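Local coordinates for DNA mismatch repair protein PMS1 (PDB 3H4L) that binds ATP through a GHKL-type N-terminal ATPase domain and takes part in DNA mismatch repair in yeast, probably as a MutL-family protein, at residues Thr24-Thr27 with Thr28-Glu32; Glu32-Asp35 with Asn36-Ala40; Glu100-Ser103 with Ser104-Gly107; Ile285-Lys289 with Arg290-Tyr294. All blocks are in the same frame, centred on the assembly; numbering follows the deposited sequence.

Contact 1: Thr24-Thr27 with Thr28-Glu32; sequences TDLT and TAVKE
Asp25 caps the backbone N of Thr28 through OD1. The bond from Thr28 N to Asp25 OD1 is 3.0 Å long, with an N-H...acceptor angle of 155° and an approach nearly in line with the carboxylate C-O bond. The hydroxyl OG1 of Thr28 lies between Asp25 OD1 and Thr24 OG1, with 2.7 Å separating Thr28 OG1 from Thr24 OG1. The Thr28 side chain runs roughly at right angles to those of Thr24 and Asp25, presenting its oxygen to both. Asp25 reaches it because CG sits between its own backbone N and carbonyl carbon (chi1 52°), which brings OD1 back over the first turn although CB leads away from it. This is an N-cap: Asp25 immediately precedes helix 26-39 and takes up an amide that has no earlier helical carbonyl to bond. The other oxygen, OD2, forms a salt bridge with Lys173 of helix 167-184, so the carboxylate also ties the helix start to its neighbour. Regular backbone bonds follow, with Ala29 N to Asp25 O at 3.1 Å, Val30 N to Leu26 O at 2.9 Å and Lys31 N to Thr27 O at 2.9 Å. Thr27 turns its hydroxyl to Gln170. Apolar packing along the turn is slight: Leu26 CG and Val30 CG2 are 4.4 Å apart. Beyond the turn, Leu26 rests on Leu152, Val30 on Cys174 and Ala29 on Ile23.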
# COMPACT_ATOMS: atom_id res chain seq x y z
N THR B 24 -23.57 -0.97 -2.27
CA THR B 24 -23.39 -2.36 -2.67
C THR B 24 -22.11 -2.98 -2.15
O THR B 24 -22.11 -4.13 -1.71
CB THR B 24 -23.43 -2.51 -4.21
OG1 THR B 24 -22.66 -1.47 -4.82
CG2 THR B 24 -24.89 -2.45 -4.72
N ASP B 25 -21.01 -2.24 -2.20
CA ASP B 25 -19.75 -2.75 -1.68
C ASP B 25 -18.79 -1.65 -1.25
O ASP B 25 -19.12 -0.47 -1.29
CB ASP B 25 -19.06 -3.68 -2.68
CG ASP B 25 -18.92 -3.06 -4.06
OD1 ASP B 25 -18.95 -1.81 -4.17
OD2 ASP B 25 -18.76 -3.84 -5.03
N LEU B 26 -17.60 -2.06 -0.83
CA LEU B 26 -16.58 -1.13 -0.37
C LEU B 26 -16.28 -0.08 -1.43
O LEU B 26 -16.15 1.10 -1.13
CB LEU B 26 -15.30 -1.90 -0.02
CG LEU B 26 -14.12 -1.02 0.41
CD1 LEU B 26 -14.45 -0.36 1.75
CD2 LEU B 26 -12.87 -1.87 0.51
N THR B 27 -16.20 -0.52 -2.69
CA THR B 27 -15.92 0.38 -3.80
C THR B 27 -16.97 1.48 -3.94
O THR B 27 -16.63 2.64 -4.16
CB THR B 27 -15.81 -0.41 -5.11
OG1 THR B 27 -14.75 -1.37 -5.00
CG2 THR B 27 -15.52 0.52 -6.28
N THR B 28 -18.24 1.12 -3.81
CA THR B 28 -19.32 2.09 -3.92
C THR B 28 -19.18 3.08 -2.77
O THR B 28 -19.32 4.29 -2.96
CB THR B 28 -20.70 1.40 -3.84
OG1 THR B 28 -20.80 0.43 -4.88
CG2 THR B 28 -21.83 2.41 -3.99
N ALA B 29 -18.91 2.57 -1.58
CA ALA B 29 -18.76 3.44 -0.43
C ALA B 29 -17.67 4.46 -0.71
O ALA B 29 -17.85 5.65 -0.47
CB ALA B 29 -18.42 2.62 0.82
N VAL B 30 -16.53 4.00 -1.22
CA VAL B 30 -15.41 4.88 -1.54
C VAL B 30 -15.81 5.93 -2.57
O VAL B 30 -15.46 7.11 -2.44
CB VAL B 30 -14.21 4.09 -2.09
CG1 VAL B 30 -13.09 5.05 -2.46
CG2 VAL B 30 -13.75 3.07 -1.06
N LYS B 31 -16.52 5.50 -3.61
CA LYS B 31 -16.96 6.43 -4.64
C LYS B 31 -17.70 7.58 -3.97
O LYS B 31 -17.40 8.75 -4.23
CB LYS B 31 -17.93 5.77 -5.60
CG LYS B 31 -17.33 5.09 -6.80
CD LYS B 31 -18.48 4.69 -7.72
CE LYS B 31 -18.00 3.97 -8.97
NZ LYS B 31 -19.16 3.66 -9.86
N GLU B 32 -18.67 7.24 -3.12
CA GLU B 32 -19.49 8.22 -2.42
C GLU B 32 -18.69 9.22 -1.60
O GLU B 32 -19.00 10.42 -1.58
CB GLU B 32 -20.51 7.51 -1.52
CG GLU B 32 -21.47 6.58 -2.28
CD GLU B 32 -22.41 7.33 -3.22
OE1 GLU B 32 -22.21 8.54 -3.45
OE2 GLU B 32 -23.35 6.70 -3.74

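Contact 2: Glu32-Asp35 with Asn36-Ala40; sequences ELVD and NSIDA. With MG (magnesium ion), chain F; ANP (phosphoaminophosphonic acid-adenylate ester), chain E.
The magnesium-nucleotide site is reached here from helix 26-39, where Glu32 and Asn36 face the bound ATP analogue one turn apart. Asn36 N bonds to Glu32 O at 3.1 Å, the donor standing 36° out of the carbonyl plane. Glu32 O also accepts from water 1 at 2.8 Å, and that water donates to Glu32 OE1 as well. Asn36 serves the site with both ends of its amide: OD1 binds magnesium at 2.2 Å and ND2 donates to O1A of the analogue at 2.8 Å. This asparagine is consistent with the metal-binding residue of the Bergerat fold in GHKL ATPases. Three phosphate oxygens and two waters complete six-coordination. The second water gives one proton to Asp39 OD2 and the other to O2G of the analogue, linking the last turn to the gamma phosphate. Away from the metal, Val34 and Ile38 lie side by side pointing the same way, Val34 CG1 3.8 Å from Ile38 CD1, and both touch Tyr181. Ser37 OG bonds to Asp61, which also bonds to the analogue, while Ala40 CB approaches the adenine at N1, 3.6 Å away.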
# COMPACT_ATOMS: atom_id res chain seq x y z
N GLU B 32 -18.67 7.24 -3.12
CA GLU B 32 -19.49 8.22 -2.42
C GLU B 32 -18.69 9.22 -1.60
O GLU B 32 -19.00 10.42 -1.58
CB GLU B 32 -20.51 7.51 -1.52
CG GLU B 32 -21.47 6.58 -2.28
CD GLU B 32 -22.41 7.33 -3.22
OE1 GLU B 32 -22.21 8.54 -3.45
OE2 GLU B 32 -23.35 6.70 -3.74
N LEU B 33 -17.65 8.73 -0.94
CA LEU B 33 -16.80 9.59 -0.13
C LEU B 33 -15.92 10.53 -0.98
O LEU B 33 -15.83 11.73 -0.70
CB LEU B 33 -15.94 8.74 0.80
CG LEU B 33 -16.80 7.93 1.77
CD1 LEU B 33 -15.91 7.01 2.59
CD2 LEU B 33 -17.61 8.88 2.66
N VAL B 34 -15.27 9.98 -2.00
CA VAL B 34 -14.43 10.80 -2.87
C VAL B 34 -15.30 11.90 -3.51
O VAL B 34 -14.96 13.09 -3.43
CB VAL B 34 -13.75 9.92 -3.98
CG1 VAL B 34 -13.04 10.80 -5.01
CG2 VAL B 34 -12.76 8.94 -3.33
N ASP B 35 -16.42 11.50 -4.12
CA ASP B 35 -17.35 12.43 -4.75
C ASP B 35 -17.71 13.57 -3.81
O ASP B 35 -17.71 14.74 -4.21
CB ASP B 35 -18.63 11.72 -5.18
CG ASP B 35 -18.50 11.03 -6.52
OD1 ASP B 35 -17.40 11.08 -7.10
OD2 ASP B 35 -19.50 10.45 -7.00
N ASN B 36 -18.03 13.23 -2.57
CA ASN B 36 -18.38 14.27 -1.63
C ASN B 36 -17.23 15.23 -1.37
O ASN B 36 -17.43 16.45 -1.30
CB ASN B 36 -18.89 13.65 -0.33
CG ASN B 36 -20.29 13.12 -0.47
OD1 ASN B 36 -21.01 13.50 -1.38
ND2 ASN B 36 -20.69 12.25 0.44
N SER B 37 -16.02 14.70 -1.25
CA SER B 37 -14.85 15.54 -1.01
C SER B 37 -14.66 16.47 -2.20
O SER B 37 -14.52 17.68 -2.03
CB SER B 37 -13.59 14.69 -0.79
OG SER B 37 -13.65 14.02 0.47
N ILE B 38 -14.66 15.92 -3.41
CA ILE B 38 -14.47 16.77 -4.58
C ILE B 38 -15.55 17.85 -4.61
O ILE B 38 -15.26 19.00 -4.92
CB ILE B 38 -14.52 15.95 -5.87
CG1 ILE B 38 -13.38 14.94 -5.88
CG2 ILE B 38 -14.39 16.87 -7.06
CD1 ILE B 38 -13.43 13.98 -7.04
N ASP B 39 -16.79 17.48 -4.27
CA ASP B 39 -17.89 18.45 -4.24
C ASP B 39 -17.63 19.53 -3.21
O ASP B 39 -18.16 20.64 -3.31
CB ASP B 39 -19.23 17.78 -3.87
CG ASP B 39 -19.76 16.86 -4.95
OD1 ASP B 39 -19.54 17.14 -6.15
OD2 ASP B 39 -20.42 15.85 -4.59
N ALA B 40 -16.82 19.21 -2.21
CA ALA B 40 -16.51 20.16 -1.15
C ALA B 40 -15.34 21.06 -1.51
O ALA B 40 -14.81 21.79 -0.67
CB ALA B 40 -16.23 19.41 0.15
MG MG F . -22.92 12.86 -2.17
PG ANP E . -24.93 12.92 -4.15
O1G ANP E . -24.05 12.07 -3.35
O2G ANP E . -24.20 13.79 -5.05
O3G ANP E . -26.00 12.19 -4.92
PB ANP E . -25.08 14.51 -1.78
O1B ANP E . -25.90 15.68 -1.38
O2B ANP E . -23.64 14.73 -1.86
N3B ANP E . -25.71 13.88 -3.11
PA ANP E . -24.42 12.58 0.30
O1A ANP E . -23.31 12.09 -0.49
O2A ANP E . -25.18 11.65 1.19
O3A ANP E . -25.38 13.41 -0.67
O5' ANP E . -23.91 13.60 1.41
C5' ANP E . -24.66 14.75 1.55
C4' ANP E . -24.43 15.91 2.43
O4' ANP E . -23.39 15.63 3.39
C3' ANP E . -23.88 16.83 1.40
O3' ANP E . -24.95 17.47 0.69
C2' ANP E . -22.96 17.70 2.20
O2' ANP E . -23.72 18.80 2.66
C1' ANP E . -22.47 16.70 3.29
N9 ANP E . -21.14 16.04 3.11
C8 ANP E . -20.79 14.72 2.89
N7 ANP E . -19.52 14.46 2.77
C5 ANP E . -18.95 15.71 2.91
C6 ANP E . -17.59 16.21 2.89
N6 ANP E . -16.56 15.39 2.71
N1 ANP E . -17.33 17.57 3.07
C2 ANP E . -18.37 18.45 3.26
N3 ANP E . -19.69 18.08 3.30
C4 ANP E . -19.92 16.71 3.11
O HOH W 1 -21.54 11.25 -2.46
O HOH W 2 -21.75 13.29 -3.94

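Contact 3: Glu100-Ser103 with Ser104-Gly107; sequences EALS and SLCG. With ANP (phosphoaminophosphonic acid-adenylate ester), chain E.
Ser104 turns back on Glu100, whose carbonyl O receives the backbone N of Ser104 at 2.8 Å with an N-H...acceptor angle of 132°. Ser104 OG also reaches Glu100 O, in a weak bond of 2.9 Å: with OG opposite the carbonyl carbon and beside its own N (chi1 -77°), both donors turn back toward the helix start and share Glu100 O, the N also bonding weakly to Ala101 O. One residue on, Leu105 N meets Ala101 O far more directly, at 2.8 Å and 166°. Glu100 occupies the N-cap position, and the first turn of the helix faces the nucleotide. Leu102 N donates to the alpha-phosphate oxygen O2A of the bound ATP analogue at 2.9 Å, an arrangement in which the helix dipole would probably favour the negative phosphate. Leu102 contributes its side chain as well. Its CG lies on the side of its backbone N, carrying CD1 to 3.9 Å from the adenine carbon C8, while the other branch, CD2, meets CD1 of Leu105 at 4.1 Å, the two leucines crossing obliquely. Cys106 brings SG beside the Leu102 carbonyl, 3.6 Å from its O. Ala101 borders the alpha phosphate with its methyl and touches Glu32 of helix 26-39, on which Leu105 also packs against Ala29. Ser104 fits against Ser19 and Val22 of helix 11-22, and Leu102 and Cys106 both lean on Leu111 of strand 110-116.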
# COMPACT_ATOMS: atom_id res chain seq x y z
N GLU B 100 -28.27 10.19 -0.78
CA GLU B 100 -28.60 8.90 -0.21
C GLU B 100 -27.41 8.22 0.45
O GLU B 100 -27.56 7.28 1.23
CB GLU B 100 -29.14 7.97 -1.30
CG GLU B 100 -30.59 8.18 -1.65
CD GLU B 100 -31.07 7.21 -2.70
OE1 GLU B 100 -30.71 7.40 -3.88
OE2 GLU B 100 -31.79 6.25 -2.34
N ALA B 101 -26.21 8.71 0.13
CA ALA B 101 -25.01 8.09 0.65
C ALA B 101 -24.85 8.10 2.16
O ALA B 101 -24.89 7.04 2.79
CB ALA B 101 -23.78 8.70 -0.01
N LEU B 102 -24.66 9.26 2.76
CA LEU B 102 -24.46 9.26 4.20
C LEU B 102 -25.63 8.60 4.90
O LEU B 102 -25.46 7.89 5.90
CB LEU B 102 -24.24 10.68 4.73
CG LEU B 102 -22.92 11.34 4.34
CD1 LEU B 102 -22.59 12.38 5.38
CD2 LEU B 102 -21.81 10.32 4.26
N SER B 103 -26.82 8.82 4.37
CA SER B 103 -28.03 8.26 4.95
C SER B 103 -27.97 6.73 4.90
O SER B 103 -28.47 6.05 5.79
CB SER B 103 -29.24 8.75 4.16
OG SER B 103 -30.39 8.70 4.98
N SER B 104 -27.35 6.20 3.85
CA SER B 104 -27.22 4.75 3.68
C SER B 104 -26.05 4.16 4.47
O SER B 104 -26.17 3.07 5.04
CB SER B 104 -27.08 4.39 2.19
OG SER B 104 -28.32 4.45 1.52
N LEU B 105 -24.91 4.85 4.49
CA LEU B 105 -23.76 4.34 5.23
C LEU B 105 -24.09 4.24 6.71
O LEU B 105 -23.42 3.54 7.47
CB LEU B 105 -22.55 5.24 5.01
CG LEU B 105 -21.89 5.12 3.62
CD1 LEU B 105 -21.10 6.38 3.31
CD2 LEU B 105 -21.00 3.88 3.58
N CYS B 106 -25.14 4.94 7.14
CA CYS B 106 -25.55 4.89 8.54
C CYS B 106 -26.25 3.58 8.86
O CYS B 106 -26.02 2.97 9.91
CB CYS B 106 -26.53 6.01 8.82
SG CYS B 106 -25.71 7.41 9.47
N GLY B 107 -27.12 3.17 7.95
CA GLY B 107 -27.87 1.94 8.13
C GLY B 107 -27.03 0.69 8.06
O GLY B 107 -27.24 -0.21 8.87
PG ANP E . -24.93 12.92 -4.15
O1G ANP E . -24.05 12.07 -3.35
O2G ANP E . -24.20 13.79 -5.05
O3G ANP E . -26.00 12.19 -4.92
PB ANP E . -25.08 14.51 -1.78
O1B ANP E . -25.90 15.68 -1.38
O2B ANP E . -23.64 14.73 -1.86
N3B ANP E . -25.71 13.88 -3.11
PA ANP E . -24.42 12.58 0.30
O1A ANP E . -23.31 12.09 -0.49
O2A ANP E . -25.18 11.65 1.19
O3A ANP E . -25.38 13.41 -0.67
O5' ANP E . -23.91 13.60 1.41
C5' ANP E . -24.66 14.75 1.55
C4' ANP E . -24.43 15.91 2.43
O4' ANP E . -23.39 15.63 3.39
C3' ANP E . -23.88 16.83 1.40
O3' ANP E . -24.95 17.47 0.69
C2' ANP E . -22.96 17.70 2.20
O2' ANP E . -23.72 18.80 2.66
C1' ANP E . -22.47 16.70 3.29
N9 ANP E . -21.14 16.04 3.11
C8 ANP E . -20.79 14.72 2.89
N7 ANP E . -19.52 14.46 2.77
C5 ANP E . -18.95 15.71 2.91
C6 ANP E . -17.59 16.21 2.89
N6 ANP E . -16.56 15.39 2.71
N1 ANP E . -17.33 17.57 3.07
C2 ANP E . -18.37 18.45 3.26
N3 ANP E . -19.69 18.08 3.30
C4 ANP E . -19.92 16.71 3.11

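Contact 4: Ile285-Lys289 with Arg290-Tyr294; sequences IYVNK and RPVEY
Strand 283-287 ends in a tight reversal at Asn288 and Lys289, both with positive phi (57° and 53°), and the chain then doubles back beside it. Tyr286 and Pro291 form a single beta bridge, their CA atoms 4.9 Å apart. The one backbone bond across the two segments is weak, from Val292 N to Ile285 O at 3.4 Å, though nearly straight. Side chains supply more of the contact. Val292 points toward the strand and sets CG2 3.6 Å from CG2 of Val287, the two valines crossing at about a right angle; Val292 CG2 also lies 4.0 Å from Ile285 CG1. On Tyr286 the ring edge faces the carbonyl carbon of Arg290, and CE2 comes within 3.9 Å of Pro291 CG, ring and proline crossing at a slant. CE2 of the Tyr294 ring, at the N-cap position before helix 295-306, lies 4.2 Å from Val287 CG2. Tyr286 OH bonds to the Gly180 carbonyl and Pro291 touches Tyr181, placing this turn against helix 167-184. The strand itself pairs with strand 316-321, which takes its regular hydrogen bonds. With only a weak, long backbone bond across the turn, the returning chain probably owes its position largely to apolar contacts, with Pro291 O also held by Lys335.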
# COMPACT_ATOMS: atom_id res chain seq x y z
N ILE B 285 -12.72 6.83 -19.09
CA ILE B 285 -13.34 7.87 -19.91
C ILE B 285 -13.98 8.91 -19.00
O ILE B 285 -14.67 8.58 -18.04
CB ILE B 285 -14.46 7.32 -20.77
CG1 ILE B 285 -15.46 6.62 -19.84
CG2 ILE B 285 -13.89 6.40 -21.83
CD1 ILE B 285 -16.52 5.88 -20.50
N TYR B 286 -13.76 10.17 -19.33
CA TYR B 286 -14.31 11.24 -18.54
C TYR B 286 -15.06 12.28 -19.36
O TYR B 286 -14.68 12.60 -20.49
CB TYR B 286 -13.20 11.95 -17.77
CG TYR B 286 -12.22 11.06 -17.07
CD1 TYR B 286 -11.19 10.43 -17.77
CD2 TYR B 286 -12.27 10.90 -15.68
CE1 TYR B 286 -10.23 9.69 -17.10
CE2 TYR B 286 -11.31 10.16 -15.01
CZ TYR B 286 -10.29 9.57 -15.72
OH TYR B 286 -9.28 8.92 -15.05
N VAL B 287 -16.14 12.79 -18.78
CA VAL B 287 -16.93 13.84 -19.41
C VAL B 287 -16.92 14.95 -18.38
O VAL B 287 -17.51 14.83 -17.30
CB VAL B 287 -18.37 13.37 -19.69
CG1 VAL B 287 -19.18 14.51 -20.29
CG2 VAL B 287 -18.33 12.20 -20.65
N ASN B 288 -16.23 16.03 -18.72
CA ASN B 288 -16.09 17.17 -17.82
C ASN B 288 -15.48 16.74 -16.48
O ASN B 288 -16.07 16.93 -15.42
CB ASN B 288 -17.43 17.88 -17.59
CG ASN B 288 -17.99 18.50 -18.87
OD1 ASN B 288 -17.24 18.94 -19.74
ND2 ASN B 288 -19.31 18.53 -18.96
N LYS B 289 -14.30 16.12 -16.58
CA LYS B 289 -13.51 15.66 -15.44
C LYS B 289 -14.15 14.75 -14.40
O LYS B 289 -13.74 14.75 -13.24
CB LYS B 289 -12.89 16.86 -14.74
CG LYS B 289 -12.18 17.82 -15.68
CD LYS B 289 -11.06 17.13 -16.44
CE LYS B 289 -10.25 18.12 -17.27
NZ LYS B 289 -9.14 17.46 -18.03
N ARG B 290 -15.13 13.95 -14.79
CA ARG B 290 -15.77 13.05 -13.84
C ARG B 290 -15.91 11.66 -14.42
O ARG B 290 -16.41 11.49 -15.54
CB ARG B 290 -17.15 13.59 -13.46
CG ARG B 290 -17.10 15.01 -12.94
CD ARG B 290 -18.48 15.58 -12.68
NE ARG B 290 -18.40 16.95 -12.17
CZ ARG B 290 -19.47 17.70 -11.90
NH1 ARG B 290 -20.69 17.22 -12.10
NH2 ARG B 290 -19.31 18.93 -11.43
N PRO B 291 -15.44 10.63 -13.69
CA PRO B 291 -15.55 9.27 -14.21
C PRO B 291 -17.00 9.02 -14.57
O PRO B 291 -17.89 9.29 -13.78
CB PRO B 291 -15.11 8.41 -13.03
CG PRO B 291 -14.06 9.25 -12.41
CD PRO B 291 -14.70 10.64 -12.42
N VAL B 292 -17.22 8.53 -15.78
CA VAL B 292 -18.57 8.25 -16.25
C VAL B 292 -18.57 6.87 -16.90
O VAL B 292 -17.55 6.43 -17.43
CB VAL B 292 -19.04 9.30 -17.27
CG1 VAL B 292 -19.17 10.67 -16.59
CG2 VAL B 292 -18.05 9.39 -18.42
N GLU B 293 -19.71 6.19 -16.84
CA GLU B 293 -19.86 4.85 -17.42
C GLU B 293 -20.38 4.95 -18.85
O GLU B 293 -21.57 4.79 -19.10
CB GLU B 293 -20.83 4.01 -16.59
CG GLU B 293 -20.50 3.95 -15.10
CD GLU B 293 -19.50 2.87 -14.75
OE1 GLU B 293 -19.94 1.73 -14.47
OE2 GLU B 293 -18.28 3.15 -14.76
N TYR B 294 -19.48 5.22 -19.79
CA TYR B 294 -19.85 5.34 -21.21
C TYR B 294 -19.66 4.01 -21.92
O TYR B 294 -18.69 3.83 -22.65
CB TYR B 294 -18.96 6.37 -21.90
CG TYR B 294 -19.66 7.39 -22.76
CD1 TYR B 294 -20.77 7.04 -23.52
CD2 TYR B 294 -19.18 8.69 -22.84
CE1 TYR B 294 -21.39 7.97 -24.35
CE2 TYR B 294 -19.78 9.63 -23.67
CZ TYR B 294 -20.89 9.26 -24.42
OH TYR B 294 -21.47 10.20 -25.24

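Overall arrangement
Contacts 1 and 2 are successive parts of helix 26-39 and share Glu32; the first is the capped start, the second the end that holds metal and nucleotide. Contact 3, the most buried of the four, belongs to another helix yet packs directly on the helix of contact 1, and faces the same nucleotide as contact 2. The chemistry differs accordingly: side-chain capping in contact 1, metal and phosphate ligation in contact 2, backbone amide donation in contact 3. Contact 4 stands apart, on a strand of the smaller four-stranded sheet and the turn after it, partly buried and mostly apolar, its centre about 24 Å from that of contact 3. Helix 167-184 is a neighbour common to contacts 1, 2 and 4.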